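Local coordinates for surface protein R28 (Streptococcus pyogenes, PDB 6S5Z) that is a cell-wall-anchored streptococcal surface protein with a probable role in infection, represented here by one Rib domain of immunoglobulin-like fold, at residues 27-32 against 76-81. Residues are numbered along the deposited sequence; the frame is centred on the assembly and turned at random.
Sequences KDSIAN and VKVTVT
Ser29, the last residue of a short 3-10 turn, meets Val76 near the middle of strand 71-81. Its CB points at the strand and lies over the valine fork, 4.0 Å from Val76 CG1 and 4.2 Å from Val76 CG2, so both methyls pack against the one serine carbon. One atom further on, Ser29 OG stands opposite the serine carbonyl carbon and beside the backbone N (chi1 -76°), which turns it along the strand towards Val78, still 4.3 Å from Val76 CG2. There it gives its proton to a water 2.7 Å from OG; the same water donates to Lys77 O at 2.8 Å. No direct hydrogen bond joins 27-32 to 76-81; this water bridges the buried hydroxyl to a strand carbonyl. The hydroxyl also grazes Val78, with Ser29 OG 4.4 Å from Val78 CG2. In this Rib domain, an immunoglobulin-like fold, probably a reduced one, the loop between strands 16-19 and 41-44 packs against the inner strand 71-81, which lies between 16-19 and 56-65, and Val62 and Trp44 touch both Ser29 and Val76. Ser29 O lies 3.5 Å from Val76 CG1, a van der Waals approach by the methyl that leans towards the loop. Within the loop, the Ile30 N to Lys27 O hydrogen bond (3.2 Å) closes the turn, while backbone hydrogen bonding between Ser29 and Lys14 joins it to the chain leading into strand 16-19.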
loop_
_atom_site.group_PDB
_atom_site.type_symbol
_atom_site.label_atom_id
_atom_site.label_comp_id
_atom_site.label_asym_id
_atom_site.label_seq_id
_atom_site.Cartn_x
_atom_site.Cartn_y
_atom_site.Cartn_z
ATOM N N LYS A 27 3.039 -1.635 3.799
ATOM C CA LYS A 27 1.896 -2.073 4.589
ATOM C C LYS A 27 1.299 -0.923 5.381
ATOM O O LYS A 27 0.108 -0.954 5.729
ATOM C CB LYS A 27 2.322 -3.195 5.536
ATOM C CG LYS A 27 1.199 -3.712 6.401
ATOM C CD LYS A 27 1.625 -4.944 7.160
ATOM C CE LYS A 27 0.492 -5.518 7.988
ATOM N NZ LYS A 27 0.971 -6.755 8.677
ATOM N N ASP A 28 2.114 0.076 5.715
ATOM C CA ASP A 28 1.638 1.174 6.542
ATOM C C ASP A 28 0.718 2.113 5.783
ATOM O O ASP A 28 0.087 2.977 6.412
ATOM C CB ASP A 28 2.810 1.960 7.120
ATOM C CG ASP A 28 3.515 1.222 8.236
ATOM O OD1 ASP A 28 2.879 0.377 8.906
ATOM O OD2 ASP A 28 4.701 1.507 8.467
ATOM N N SER A 29 0.641 1.975 4.462
ATOM C CA SER A 29 -0.251 2.767 3.629
ATOM C C SER A 29 -1.566 2.060 3.336
ATOM O O SER A 29 -2.353 2.549 2.515
ATOM C CB SER A 29 0.449 3.148 2.315
ATOM O OG SER A 29 1.373 4.201 2.541
ATOM N N ILE A 30 -1.834 0.934 3.986
ATOM C CA ILE A 30 -3.099 0.226 3.824
ATOM C C ILE A 30 -3.889 0.371 5.119
ATOM O O ILE A 30 -3.387 0.038 6.196
ATOM C CB ILE A 30 -2.893 -1.257 3.473
ATOM C CG1 ILE A 30 -2.141 -1.406 2.149
ATOM C CG2 ILE A 30 -4.229 -1.994 3.458
ATOM C CD1 ILE A 30 -2.843 -0.796 0.970
ATOM N N ALA A 31 -5.132 0.833 5.001
ATOM C CA ALA A 31 -5.900 1.230 6.178
ATOM C C ALA A 31 -6.450 0.031 6.936
ATOM O O ALA A 31 -6.647 0.112 8.154
ATOM C CB ALA A 31 -7.062 2.161 5.783
ATOM N N ASN A 32 -6.702 -1.082 6.256
ATOM C CA ASN A 32 -7.498 -2.140 6.859
ATOM C C ASN A 32 -6.813 -3.493 6.722
ATOM O O ASN A 32 -7.436 -4.481 6.322
ATOM C CB ASN A 32 -8.889 -2.137 6.230
ATOM C CG ASN A 32 -8.850 -2.478 4.754
ATOM O OD1 ASN A 32 -7.831 -2.256 4.091
ATOM N ND2 ASN A 32 -9.948 -3.034 4.233
ATOM N N VAL A 76 -2.323 4.944 -3.365
ATOM C CA VAL A 76 -2.200 5.613 -2.072
ATOM C C VAL A 76 -1.586 6.989 -2.262
ATOM O O VAL A 76 -1.017 7.313 -3.303
ATOM C CB VAL A 76 -1.367 4.810 -1.054
ATOM C CG1 VAL A 76 -1.888 3.390 -0.886
ATOM C CG2 VAL A 76 0.113 4.793 -1.493
ATOM N N LYS A 77 -1.706 7.795 -1.221
ATOM C CA LYS A 77 -1.210 9.156 -1.226
ATOM C C LYS A 77 -0.387 9.369 0.029
ATOM O O LYS A 77 -0.744 8.881 1.108
ATOM C CB LYS A 77 -2.368 10.157 -1.326
ATOM C CG LYS A 77 -3.123 9.985 -2.639
ATOM C CD LYS A 77 -4.125 11.092 -2.945
ATOM C CE LYS A 77 -4.531 11.022 -4.423
ATOM N NZ LYS A 77 -5.186 12.261 -4.930
ATOM N N VAL A 78 0.728 10.072 -0.123
ATOM C CA VAL A 78 1.599 10.394 0.993
ATOM C C VAL A 78 1.888 11.882 0.921
ATOM O O VAL A 78 2.351 12.386 -0.112
ATOM C CB VAL A 78 2.911 9.583 0.977
ATOM C CG1 VAL A 78 3.785 9.980 2.156
ATOM C CG2 VAL A 78 2.647 8.078 1.021
ATOM N N THR A 79 1.598 12.585 2.001
ATOM C CA THR A 79 1.954 13.983 2.131
ATOM C C THR A 79 3.320 14.034 2.788
ATOM O O THR A 79 3.534 13.394 3.821
ATOM C CB THR A 79 0.911 14.722 2.979
ATOM O OG1 THR A 79 -0.384 14.510 2.416
ATOM C CG2 THR A 79 1.208 16.215 3.028
ATOM N N VAL A 80 4.263 14.728 2.166
ATOM C CA VAL A 80 5.589 14.883 2.746
ATOM C C VAL A 80 5.748 16.345 3.143
ATOM O O VAL A 80 5.601 17.237 2.302
ATOM C CB VAL A 80 6.690 14.432 1.776
ATOM C CG1 VAL A 80 8.044 14.469 2.464
ATOM C CG2 VAL A 80 6.382 13.032 1.252
ATOM N N THR A 81 5.985 16.592 4.430
ATOM C CA THR A 81 6.152 17.936 4.975
ATOM C C THR A 81 7.629 18.319 5.071
ATOM O O THR A 81 8.516 17.466 5.160
ATOM C CB THR A 81 5.529 18.026 6.368
ATOM O OG1 THR A 81 6.332 17.281 7.290
ATOM C CG2 THR A 81 4.157 17.395 6.362
HETATM O O HOH W 1 -0.186 6.368 2.259
#